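Local coordinates for protein beta-galactoside alpha-2,6-sialyltransferase (Photobacterium sp., PDB 2Z4T) that probably transfers sialic acid from a CMP-activated donor to the galactose of acceptors such as lactose, forming alpha-2,6 linkages, at residues Y349-T362 / M439-Y452. Sequence-based numbering, arbitrary orientation.
Sequences YNSSNLPNFVFTGT and MLPDAVAGIASSLY. With MG (magnesium ion), chain K; C5P (cytidine-5'-monophosphate), chain C.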
# COMPACT_ATOMS: atom_id res chain seq x y z
N TYR A 349 1.20 15.09 -23.14
CA TYR A 349 0.60 14.24 -24.17
C TYR A 349 0.01 15.02 -25.36
O TYR A 349 -0.15 14.43 -26.44
CB TYR A 349 -0.53 13.36 -23.58
CG TYR A 349 -0.12 12.13 -22.79
CD1 TYR A 349 1.18 11.63 -22.82
CD2 TYR A 349 -1.06 11.44 -22.01
CE1 TYR A 349 1.54 10.50 -22.08
CE2 TYR A 349 -0.71 10.30 -21.27
CZ TYR A 349 0.59 9.84 -21.31
OH TYR A 349 0.96 8.71 -20.62
N ASN A 350 -0.26 16.33 -25.19
CA ASN A 350 -1.35 17.01 -25.93
C ASN A 350 -1.35 17.86 -27.21
O ASN A 350 -2.43 17.89 -27.81
CB ASN A 350 -2.36 17.66 -24.98
CG ASN A 350 -3.60 16.79 -24.77
OD1 ASN A 350 -4.42 17.04 -23.88
ND2 ASN A 350 -3.72 15.73 -25.58
N SER A 351 -0.36 18.62 -27.69
CA SER A 351 0.97 19.06 -27.27
C SER A 351 1.80 18.78 -28.52
O SER A 351 2.30 19.70 -29.17
CB SER A 351 1.58 18.38 -26.09
OG SER A 351 2.89 18.90 -25.99
N SER A 352 1.91 17.50 -28.85
CA SER A 352 2.43 17.08 -30.14
C SER A 352 1.38 16.26 -30.91
O SER A 352 0.51 15.63 -30.32
CB SER A 352 3.74 16.33 -29.95
OG SER A 352 4.09 15.59 -31.08
N ASN A 353 1.44 16.32 -32.23
CA ASN A 353 0.68 15.41 -33.09
C ASN A 353 0.96 13.92 -32.84
O ASN A 353 0.08 13.09 -33.02
CB ASN A 353 0.98 15.69 -34.57
CG ASN A 353 0.44 17.02 -35.02
OD1 ASN A 353 1.10 17.75 -35.77
ND2 ASN A 353 -0.76 17.36 -34.56
N LEU A 354 2.20 13.62 -32.45
CA LEU A 354 2.68 12.24 -32.40
C LEU A 354 1.99 11.45 -31.28
O LEU A 354 1.68 12.02 -30.23
CB LEU A 354 4.21 12.19 -32.27
CG LEU A 354 5.03 13.05 -33.24
CD1 LEU A 354 6.53 12.76 -33.13
CD2 LEU A 354 4.57 12.90 -34.69
N PRO A 355 1.74 10.14 -31.52
CA PRO A 355 1.25 9.27 -30.45
C PRO A 355 2.33 9.21 -29.38
O PRO A 355 3.48 9.52 -29.69
CB PRO A 355 1.09 7.91 -31.14
CG PRO A 355 2.03 7.98 -32.34
CD PRO A 355 1.92 9.40 -32.79
N ASN A 356 1.99 8.85 -28.15
CA ASN A 356 2.96 8.87 -27.07
C ASN A 356 3.43 7.51 -26.61
O ASN A 356 2.62 6.58 -26.45
CB ASN A 356 2.39 9.65 -25.89
CG ASN A 356 1.77 10.95 -26.33
OD1 ASN A 356 2.42 11.74 -27.03
ND2 ASN A 356 0.52 11.15 -25.99
N PHE A 357 4.73 7.41 -26.39
CA PHE A 357 5.39 6.17 -26.04
C PHE A 357 6.03 6.33 -24.67
O PHE A 357 6.74 7.30 -24.45
CB PHE A 357 6.45 5.85 -27.11
CG PHE A 357 7.48 4.84 -26.68
CD1 PHE A 357 7.12 3.65 -26.04
CD2 PHE A 357 8.82 5.05 -26.97
CE1 PHE A 357 8.07 2.71 -25.66
CE2 PHE A 357 9.79 4.11 -26.61
CZ PHE A 357 9.42 2.94 -25.96
N VAL A 358 5.73 5.41 -23.75
CA VAL A 358 6.40 5.41 -22.46
C VAL A 358 7.33 4.21 -22.40
O VAL A 358 6.89 3.08 -22.61
CB VAL A 358 5.41 5.35 -21.25
CG1 VAL A 358 6.19 5.15 -19.91
CG2 VAL A 358 4.55 6.60 -21.18
N PHE A 359 8.61 4.46 -22.17
CA PHE A 359 9.53 3.39 -21.90
C PHE A 359 9.59 3.19 -20.39
O PHE A 359 9.80 4.18 -19.66
CB PHE A 359 10.93 3.67 -22.45
CG PHE A 359 11.95 2.65 -22.02
CD1 PHE A 359 12.13 1.48 -22.73
CD2 PHE A 359 12.70 2.85 -20.85
CE1 PHE A 359 13.06 0.53 -22.32
CE2 PHE A 359 13.63 1.91 -20.42
CZ PHE A 359 13.81 0.74 -21.16
N THR A 360 9.40 1.95 -19.93
CA THR A 360 9.48 1.66 -18.50
C THR A 360 10.83 1.04 -18.16
O THR A 360 11.23 0.05 -18.77
CB THR A 360 8.31 0.75 -17.99
OG1 THR A 360 8.39 -0.56 -18.58
CG2 THR A 360 6.99 1.35 -18.33
N GLY A 361 11.53 1.62 -17.18
CA GLY A 361 12.90 1.17 -16.87
C GLY A 361 12.96 0.16 -15.75
O GLY A 361 11.94 -0.21 -15.18
N THR A 362 14.16 -0.31 -15.44
CA THR A 362 14.38 -1.20 -14.31
C THR A 362 15.56 -0.73 -13.45
O THR A 362 16.22 0.26 -13.77
CB THR A 362 14.61 -2.66 -14.77
OG1 THR A 362 14.46 -3.55 -13.65
CG2 THR A 362 16.01 -2.85 -15.36
N MET A 439 -4.36 7.23 -17.74
CA MET A 439 -3.28 8.08 -18.24
C MET A 439 -2.22 7.22 -18.91
O MET A 439 -1.05 7.59 -19.00
CB MET A 439 -2.65 8.88 -17.10
CG MET A 439 -3.46 10.10 -16.62
SD MET A 439 -3.92 11.21 -17.97
CE MET A 439 -2.34 11.97 -18.38
N LEU A 440 -2.64 6.04 -19.37
CA LEU A 440 -1.77 5.23 -20.20
C LEU A 440 -1.56 5.90 -21.56
O LEU A 440 -2.49 6.45 -22.15
CB LEU A 440 -2.37 3.83 -20.36
CG LEU A 440 -1.96 2.71 -19.39
CD1 LEU A 440 -1.17 3.16 -18.18
CD2 LEU A 440 -3.17 1.84 -19.01
N PRO A 441 -0.31 5.85 -22.06
CA PRO A 441 0.04 6.41 -23.36
C PRO A 441 -0.49 5.49 -24.45
O PRO A 441 -1.13 4.49 -24.14
CB PRO A 441 1.56 6.35 -23.32
CG PRO A 441 1.81 5.10 -22.55
CD PRO A 441 0.84 5.20 -21.42
N ASP A 442 -0.22 5.80 -25.72
CA ASP A 442 -0.57 4.88 -26.81
C ASP A 442 0.29 3.63 -26.86
O ASP A 442 -0.19 2.58 -27.28
CB ASP A 442 -0.48 5.59 -28.16
CG ASP A 442 -1.28 6.84 -28.18
OD1 ASP A 442 -2.53 6.73 -28.13
OD2 ASP A 442 -0.66 7.93 -28.20
N ALA A 443 1.55 3.73 -26.47
CA ALA A 443 2.41 2.54 -26.48
C ALA A 443 3.28 2.50 -25.26
O ALA A 443 3.83 3.52 -24.83
CB ALA A 443 3.27 2.50 -27.75
N VAL A 444 3.39 1.32 -24.69
CA VAL A 444 4.32 1.08 -23.59
C VAL A 444 5.18 -0.13 -23.87
O VAL A 444 4.69 -1.16 -24.33
CB VAL A 444 3.64 1.08 -22.17
CG1 VAL A 444 2.10 1.04 -22.20
CG2 VAL A 444 4.27 0.09 -21.20
N ALA A 445 6.48 0.05 -23.67
CA ALA A 445 7.47 -1.02 -23.77
C ALA A 445 8.54 -0.79 -22.70
O ALA A 445 8.63 0.30 -22.13
CB ALA A 445 8.07 -1.07 -25.15
N GLY A 446 9.33 -1.81 -22.41
CA GLY A 446 10.34 -1.66 -21.40
C GLY A 446 10.84 -2.97 -20.85
O GLY A 446 10.69 -4.04 -21.46
N ILE A 447 11.46 -2.88 -19.68
CA ILE A 447 12.11 -4.02 -19.09
C ILE A 447 11.12 -4.79 -18.23
O ILE A 447 10.26 -4.22 -17.56
CB ILE A 447 13.36 -3.59 -18.26
CG1 ILE A 447 14.26 -2.62 -19.07
CG2 ILE A 447 14.11 -4.83 -17.73
CD1 ILE A 447 14.78 -3.14 -20.42
N ALA A 448 11.25 -6.11 -18.27
CA ALA A 448 10.45 -7.01 -17.45
C ALA A 448 10.32 -6.47 -16.03
O ALA A 448 11.32 -6.10 -15.39
CB ALA A 448 11.09 -8.40 -17.44
N SER A 449 9.09 -6.44 -15.54
CA SER A 449 8.78 -5.77 -14.30
C SER A 449 7.44 -6.26 -13.81
O SER A 449 6.60 -6.69 -14.61
CB SER A 449 8.67 -4.27 -14.55
OG SER A 449 8.04 -3.63 -13.45
N SER A 450 7.23 -6.12 -12.50
CA SER A 450 5.93 -6.39 -11.90
C SER A 450 4.81 -5.59 -12.55
O SER A 450 3.64 -6.01 -12.57
CB SER A 450 5.97 -6.09 -10.40
OG SER A 450 7.11 -6.68 -9.80
N LEU A 451 5.15 -4.43 -13.11
CA LEU A 451 4.12 -3.58 -13.67
C LEU A 451 3.41 -4.30 -14.84
O LEU A 451 2.20 -4.14 -15.03
CB LEU A 451 4.68 -2.19 -14.04
CG LEU A 451 5.59 -2.07 -15.28
CD1 LEU A 451 4.75 -1.91 -16.56
CD2 LEU A 451 6.61 -0.92 -15.13
N TYR A 452 4.15 -5.13 -15.57
CA TYR A 452 3.58 -5.95 -16.65
C TYR A 452 2.71 -7.12 -16.19
O TYR A 452 2.06 -7.76 -17.03
CB TYR A 452 4.66 -6.43 -17.63
CG TYR A 452 5.29 -5.27 -18.36
CD1 TYR A 452 4.57 -4.57 -19.35
CD2 TYR A 452 6.57 -4.81 -18.03
CE1 TYR A 452 5.13 -3.49 -20.01
CE2 TYR A 452 7.13 -3.73 -18.69
CZ TYR A 452 6.41 -3.06 -19.67
OH TYR A 452 6.98 -1.97 -20.31
MG MG K . 1.33 13.88 -28.35
O3P C5P C . 10.17 -3.53 -11.69
P C5P C . 9.61 -4.13 -10.46
O1P C5P C . 10.60 -3.89 -9.33
O2P C5P C . 9.07 -5.53 -10.67
O5' C5P C . 8.30 -3.29 -10.15
C5' C5P C . 7.66 -3.32 -8.90
C4' C5P C . 6.74 -2.10 -8.89
O4' C5P C . 7.53 -0.90 -9.01
C3' C5P C . 5.80 -2.03 -10.08
O3' C5P C . 4.56 -2.69 -9.85
C2' C5P C . 5.55 -0.55 -10.18
O2' C5P C . 4.69 -0.12 -9.12
C1' C5P C . 6.86 0.07 -9.83
N1 C5P C . 7.61 0.38 -11.05
C2 C5P C . 7.30 1.58 -11.75
N3 C5P C . 7.99 1.91 -12.87
C4 C5P C . 8.98 1.11 -13.35
C5 C5P C . 9.31 -0.08 -12.67
C6 C5P C . 8.60 -0.42 -11.50
O2 C5P C . 6.39 2.33 -11.37
N4 C5P C . 9.65 1.49 -14.46
O HOH W 1 9.96 -1.56 -16.67
O HOH W 2 12.03 -4.08 -13.44
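T360 OG1 takes a hydrogen bond from Y452 OH at 2.6 Å, the side chains arriving from opposite directions. With chi1 at 65°, OG1 sits between backbone N and carbonyl carbon, over G446, where no CB obstructs it, and donates to a water bridging G361 O and I447 O. T360 CB meets L451 CD2 at 3.7 Å, while L451 CD1 lies over the Y452 ring centre. Strands 356-360 and 443-447 run parallel, their axes 17° apart, joined by alternating bonds such as V358 N to A443 O (2.9 Å). The F357 ring turns its edge to A443 O and A445 N, its CE1 packing on A445 CB at 3.8 Å. The V358 and P441 side chains cross at about a right angle, CG2 meeting CG at 3.4 Å. D442 OD2 receives N356 N through its anti lone pair (2.8 Å), and Y349 OH donates to M439 O, which lies at the tyrosine ring's edge, in its plane, the hydroxyl tilted 32° from the carbonyl plane. G361 O accepts cytosine N4 (2.9 Å) and S450 N grips phosphate O2P. Adjacent parallel strands whose C-terminal ends hold the nucleotide characterise the Rossmann-like donor domain of GT-B glycosyltransferases.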